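Local coordinates for protein ferritin (Ulva pertusa, PDB 3VNX) that probably stores iron as a 24-subunit shell, oxidising iron(II) with oxygen as a ferroxidase of the ferritin family, at residues Glu51-Tyr56 / Lys107-Pro112; His59-Tyr64 / Lys77-Ala82. One frame throughout, in Å; residues are numbered along the deposited sequence.

Interaction 1. Residues Glu51-Tyr56 / Lys107-Pro112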
loop_
_atom_site.group_PDB
_atom_site.type_symbol
_atom_site.label_atom_id
_atom_site.label_comp_id
_atom_site.label_asym_id
_atom_site.label_seq_id
_atom_site.Cartn_x
_atom_site.Cartn_y
_atom_site.Cartn_z
ATOM N N GLU A 51 16.179 -2.579 50.359
ATOM C CA GLU A 51 15.698 -3.022 49.054
ATOM C C GLU A 51 16.753 -3.925 48.463
ATOM O O GLU A 51 16.457 -5.019 47.941
ATOM C CB GLU A 51 15.450 -1.838 48.104
ATOM C CG GLU A 51 14.453 -0.786 48.597
ATOM C CD GLU A 51 12.977 -1.230 48.553
ATOM O OE1 GLU A 51 12.130 -0.486 49.102
ATOM O OE2 GLU A 51 12.648 -2.295 47.979
ATOM N N TYR A 52 17.997 -3.471 48.557
ATOM C CA TYR A 52 19.104 -4.266 48.041
ATOM C C TYR A 52 19.164 -5.648 48.702
ATOM O O TYR A 52 19.380 -6.641 48.012
ATOM C CB TYR A 52 20.439 -3.524 48.148
ATOM C CG TYR A 52 21.185 -3.421 46.828
ATOM C CD1 TYR A 52 21.466 -4.564 46.082
ATOM C CD2 TYR A 52 21.610 -2.185 46.329
ATOM C CE1 TYR A 52 22.143 -4.487 44.864
ATOM C CE2 TYR A 52 22.303 -2.091 45.115
ATOM C CZ TYR A 52 22.565 -3.252 44.385
ATOM O OH TYR A 52 23.250 -3.195 43.179
ATOM N N THR A 53 18.940 -5.728 50.014
ATOM C CA THR A 53 18.924 -7.019 50.711
ATOM C C THR A 53 17.784 -7.899 50.209
ATOM O O THR A 53 17.976 -9.083 49.901
ATOM C CB THR A 53 18.775 -6.869 52.249
ATOM O OG1 THR A 53 19.954 -6.271 52.792
ATOM C CG2 THR A 53 18.571 -8.225 52.903
ATOM N N ILE A 54 16.590 -7.312 50.135
ATOM C CA ILE A 54 15.406 -8.057 49.692
ATOM C C ILE A 54 15.544 -8.559 48.240
ATOM O O ILE A 54 15.083 -9.649 47.889
ATOM C CB ILE A 54 14.139 -7.212 49.856
ATOM C CG1 ILE A 54 13.850 -6.990 51.342
ATOM C CG2 ILE A 54 12.958 -7.863 49.162
ATOM C CD1 ILE A 54 12.709 -6.036 51.578
ATOM N N SER A 55 16.191 -7.760 47.406
ATOM C CA SER A 55 16.500 -8.199 46.060
ATOM C C SER A 55 17.342 -9.478 46.101
ATOM O O SER A 55 17.106 -10.413 45.333
ATOM C CB SER A 55 17.239 -7.096 45.308
ATOM O OG SER A 55 17.742 -7.589 44.092
ATOM N N TYR A 56 18.316 -9.514 47.011
ATOM C CA TYR A 56 19.255 -10.634 47.099
ATOM C C TYR A 56 18.523 -11.882 47.604
ATOM O O TYR A 56 18.712 -12.996 47.098
ATOM C CB TYR A 56 20.386 -10.248 48.049
ATOM C CG TYR A 56 21.736 -10.930 47.854
ATOM C CD1 TYR A 56 22.343 -10.993 46.607
ATOM C CD2 TYR A 56 22.428 -11.451 48.947
ATOM C CE1 TYR A 56 23.599 -11.587 46.452
ATOM C CE2 TYR A 56 23.673 -12.049 48.806
ATOM C CZ TYR A 56 24.259 -12.112 47.563
ATOM O OH TYR A 56 25.499 -12.707 47.428
ATOM N N LYS A 107 25.904 -0.664 51.863
ATOM C CA LYS A 107 26.234 -1.409 53.063
ATOM C C LYS A 107 26.418 -2.895 52.760
ATOM O O LYS A 107 26.181 -3.340 51.640
ATOM C CB LYS A 107 25.138 -1.180 54.095
ATOM C CG LYS A 107 24.966 0.288 54.453
ATOM C CD LYS A 107 23.834 0.485 55.456
ATOM C CE LYS A 107 23.992 1.791 56.232
ATOM N NZ LYS A 107 22.821 2.045 57.125
ATOM N N PRO A 108 26.886 -3.663 53.746
ATOM C CA PRO A 108 27.069 -5.097 53.495
ATOM C C PRO A 108 25.742 -5.822 53.263
ATOM O O PRO A 108 24.697 -5.429 53.785
ATOM C CB PRO A 108 27.718 -5.604 54.790
ATOM C CG PRO A 108 28.392 -4.412 55.363
ATOM C CD PRO A 108 27.500 -3.236 55.015
ATOM N N LEU A 109 25.789 -6.883 52.472
ATOM C CA LEU A 109 24.633 -7.740 52.302
ATOM C C LEU A 109 24.935 -9.076 52.948
ATOM O O LEU A 109 25.921 -9.736 52.587
ATOM C CB LEU A 109 24.317 -7.942 50.821
ATOM C CG LEU A 109 24.003 -6.706 49.967
ATOM C CD1 LEU A 109 23.282 -7.144 48.702
ATOM C CD2 LEU A 109 23.159 -5.697 50.732
ATOM N N ALA A 110 24.103 -9.461 53.916
ATOM C CA ALA A 110 24.219 -10.771 54.546
ATOM C C ALA A 110 23.821 -11.890 53.576
ATOM O O ALA A 110 22.970 -11.696 52.697
ATOM C CB ALA A 110 23.359 -10.829 55.802
ATOM N N ALA A 111 24.432 -13.058 53.746
ATOM C CA ALA A 111 24.038 -14.248 52.997
ATOM C C ALA A 111 22.585 -14.554 53.289
ATOM O O ALA A 111 22.196 -14.621 54.458
ATOM C CB ALA A 111 24.888 -15.411 53.402
ATOM N N PRO A 112 21.765 -14.728 52.232
ATOM C CA PRO A 112 20.343 -15.066 52.410
ATOM C C PRO A 112 20.177 -16.551 52.667
ATOM O O PRO A 112 21.107 -17.317 52.413
ATOM C CB PRO A 112 19.735 -14.727 51.052
ATOM C CG PRO A 112 20.864 -14.974 50.081
ATOM C CD PRO A 112 22.128 -14.573 50.808
HETATM O O HOH W 1 21.629 -8.005 54.282
#
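The isobutyl group of L109 is the bump of this contact, and its hollow on helix 38-66 is lined by Y52, T53 and Y56, the two tyrosines lying one helical turn apart. The torsions of L109 (chi1 -60°, chi2 -161°) direct CD1 between the aromatic rings: it is 4.1 Å from CD1 of Y52, approaching that ring obliquely, and sits over one face of the Y56 ring, displaced toward the rim. The T53 and L109 side chains pass each other in opposite directions, L109 CD2 coming within 3.9 Å of T53 OG1.

The Y56 ring in turn fits against the loop: A110 O lies at its edge, in plane, 3.8 Å from CD2, while the P112 and Y56 side chains cross at about a right angle, CD of P112 meeting the ring obliquely, 3.6 Å from CE2. Replacing Y56 with an alanine removes the ring, which is likely to open a gap beside P112 CD, leave L109 CD1 only Y52 of the two rings, and deprive K107 O of a second subunit of its hydroxyl partner.

In one of two T53 conformers, a water donates to T53 OG1 (2.8 Å), itself bonded to N49 O, and accepts from A110 N (2.9 Å). Otherwise the segments meet by apolar packing; a K107-E46 salt bridge and an N49-P108 O hydrogen bond also tie loop to helix, and both tyrosine hydroxyls bond to a second subunit.

Interaction 2. Residues His59-Tyr64 / Lys77-Ala82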
loop_
_atom_site.group_PDB
_atom_site.type_symbol
_atom_site.label_atom_id
_atom_site.label_comp_id
_atom_site.label_asym_id
_atom_site.label_seq_id
_atom_site.Cartn_x
_atom_site.Cartn_y
_atom_site.Cartn_z
ATOM N N HIS A 59 16.513 -13.291 44.943
ATOM C CA HIS A 59 17.358 -14.011 44.009
ATOM C C HIS A 59 17.644 -15.420 44.539
ATOM O O HIS A 59 17.703 -16.387 43.769
ATOM C CB HIS A 59 18.655 -13.254 43.739
ATOM C CG HIS A 59 19.218 -13.516 42.381
ATOM N ND1 HIS A 59 20.285 -12.805 41.865
ATOM C CD2 HIS A 59 18.855 -14.396 41.419
ATOM C CE1 HIS A 59 20.556 -13.247 40.650
ATOM N NE2 HIS A 59 19.705 -14.218 40.357
ATOM N N ALA A 60 17.804 -15.542 45.855
ATOM C CA ALA A 60 18.015 -16.863 46.450
ATOM C C ALA A 60 16.768 -17.751 46.264
ATOM O O ALA A 60 16.874 -18.947 45.937
ATOM C CB ALA A 60 18.406 -16.743 47.926
ATOM N N LEU A 61 15.589 -17.156 46.443
ATOM C CA LEU A 61 14.345 -17.885 46.260
ATOM C C LEU A 61 14.256 -18.409 44.844
ATOM O O LEU A 61 13.823 -19.543 44.594
ATOM C CB LEU A 61 13.161 -16.980 46.558
ATOM C CG LEU A 61 12.895 -16.896 48.062
ATOM C CD1 LEU A 61 12.003 -15.702 48.418
ATOM C CD2 LEU A 61 12.286 -18.207 48.538
ATOM N N HIS A 62 14.694 -17.580 43.910
ATOM C CA HIS A 62 14.701 -17.973 42.518
ATOM C C HIS A 62 15.526 -19.245 42.316
ATOM O O HIS A 62 15.085 -20.199 41.648
ATOM C CB HIS A 62 15.256 -16.853 41.645
ATOM C CG HIS A 62 15.757 -17.334 40.326
ATOM N ND1 HIS A 62 14.915 -17.648 39.279
ATOM C CD2 HIS A 62 17.015 -17.592 39.889
ATOM C CE1 HIS A 62 15.635 -18.061 38.250
ATOM N NE2 HIS A 62 16.911 -18.036 38.594
ATOM N N SER A 63 16.732 -19.256 42.879
ATOM C CA SER A 63 17.608 -20.407 42.688
ATOM C C SER A 63 17.012 -21.652 43.315
ATOM O O SER A 63 17.214 -22.765 42.827
ATOM C CB SER A 63 19.008 -20.138 43.237
ATOM O OG SER A 63 19.749 -19.366 42.308
ATOM N N TYR A 64 16.265 -21.465 44.393
ATOM C CA TYR A 64 15.632 -22.610 45.021
ATOM C C TYR A 64 14.620 -23.262 44.054
ATOM O O TYR A 64 14.679 -24.470 43.801
ATOM C CB TYR A 64 15.007 -22.252 46.386
ATOM C CG TYR A 64 14.281 -23.430 46.984
ATOM C CD1 TYR A 64 14.975 -24.414 47.696
ATOM C CD2 TYR A 64 12.907 -23.596 46.792
ATOM C CE1 TYR A 64 14.322 -25.513 48.220
ATOM C CE2 TYR A 64 12.241 -24.700 47.315
ATOM C CZ TYR A 64 12.953 -25.654 48.027
ATOM O OH TYR A 64 12.296 -26.753 48.544
ATOM N N LYS A 77 10.837 -17.809 37.863
ATOM C CA LYS A 77 10.806 -16.613 37.028
ATOM C C LYS A 77 10.284 -15.446 37.852
ATOM O O LYS A 77 10.866 -14.339 37.868
ATOM C CB LYS A 77 9.927 -16.861 35.805
ATOM C CG LYS A 77 9.656 -15.659 34.919
ATOM C CD LYS A 77 8.980 -16.103 33.598
ATOM C CE LYS A 77 8.515 -14.910 32.750
ATOM N NZ LYS A 77 7.479 -14.071 33.441
ATOM N N PHE A 78 9.186 -15.713 38.550
ATOM C CA PHE A 78 8.583 -14.729 39.437
ATOM C C PHE A 78 9.608 -14.118 40.394
ATOM O O PHE A 78 9.650 -12.901 40.592
ATOM C CB PHE A 78 7.453 -15.364 40.244
ATOM C CG PHE A 78 6.811 -14.420 41.206
ATOM C CD1 PHE A 78 5.768 -13.597 40.795
ATOM C CD2 PHE A 78 7.258 -14.339 42.523
ATOM C CE1 PHE A 78 5.167 -12.716 41.677
ATOM C CE2 PHE A 78 6.668 -13.469 43.414
ATOM C CZ PHE A 78 5.612 -12.649 42.993
ATOM N N PHE A 79 10.445 -14.960 40.991
ATOM C CA PHE A 79 11.402 -14.428 41.943
ATOM C C PHE A 79 12.574 -13.709 41.294
ATOM O O PHE A 79 13.085 -12.741 41.855
ATOM C CB PHE A 79 11.845 -15.486 42.952
ATOM C CG PHE A 79 10.790 -15.804 43.954
ATOM C CD1 PHE A 79 10.286 -14.803 44.776
ATOM C CD2 PHE A 79 10.276 -17.084 44.059
ATOM C CE1 PHE A 79 9.294 -15.070 45.702
ATOM C CE2 PHE A 79 9.280 -17.368 44.987
ATOM C CZ PHE A 79 8.793 -16.362 45.812
ATOM N N LYS A 80 12.999 -14.163 40.122
ATOM C CA LYS A 80 14.039 -13.425 39.424
ATOM C C LYS A 80 13.540 -12.009 39.126
ATOM O O LYS A 80 14.266 -11.032 39.337
ATOM C CB LYS A 80 14.490 -14.134 38.142
ATOM C CG LYS A 80 15.490 -13.317 37.309
ATOM C CD LYS A 80 16.673 -12.809 38.155
ATOM C CE LYS A 80 17.856 -12.358 37.289
ATOM N NZ LYS A 80 17.535 -11.201 36.406
ATOM N N GLU A 81 12.298 -11.898 38.654
ATOM C CA GLU A 81 11.719 -10.596 38.347
ATOM C C GLU A 81 11.582 -9.756 39.617
ATOM O O GLU A 81 11.986 -8.593 39.655
ATOM C CB GLU A 81 10.371 -10.769 37.643
ATOM C CG GLU A 81 10.508 -11.375 36.249
ATOM C CD GLU A 81 9.193 -11.859 35.666
ATOM O OE1 GLU A 81 8.185 -11.935 36.409
ATOM O OE2 GLU A 81 9.178 -12.175 34.456
ATOM N N ALA A 82 11.019 -10.348 40.667
ATOM C CA ALA A 82 10.930 -9.625 41.931
ATOM C C ALA A 82 12.323 -9.138 42.345
ATOM O O ALA A 82 12.471 -8.009 42.833
ATOM C CB ALA A 82 10.294 -10.483 43.028
#
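Two neighbouring antiparallel helices of the ferritin four-helix bundle, 38-66 and 73-99, meet here, their local axes 7.6 Å apart at an angle of 163°. H62 and F79 mark the closest backbone approach, and CB of F79 lies 3.7 Å from N of H62. Toward the bundle interior, L61 lays its CB over one face of the F79 ring, a CH-pi contact 3.9 Å from the ring centroid and 18° off the normal; its CD1 reaches along to CE1. F78 CD2 lies over the opposite face, so the ring is sandwiched.

On the other flank the roles reverse: K80 CB stands over the imidazole of H62, 4.1 Å from the centroid. With CG anti to the backbone N (chi1 159°), that ring is carried across to helix 73-99, where ND1 hydrogen-bonds to A76 O. The K80 chain then bends at chi2 and chi4, passing H59 with CD 4.0 Å from NE2, and its ammonium NZ forms a salt bridge with D84 OD1. ND1 of H59 hydrogen-bonds to Y52 OH and NE2 to H91 ND1, both of a second subunit.

Between the two segments the helices thus pack by CH-pi and apolar contact alone, and the H59 flank also serves the subunit interface.

How the interactions relate
Both interactions use helix 38-66, and interaction 2 is nested along the chain inside the loop that interaction 1 closes. Their centres are 14 Å apart, yet they touch where P112 CG packs 3.7 Å from A60 CB: the long loop runs on from one to the other along the outside of the same helix. Each also reaches the second subunit, and the Y52-H59 bond across that interface joins interaction 1 of one subunit to interaction 2 of the other. Neither lies at a bound calcium; the side chains of Y52 and F79 are about 11 and 14 Å from one.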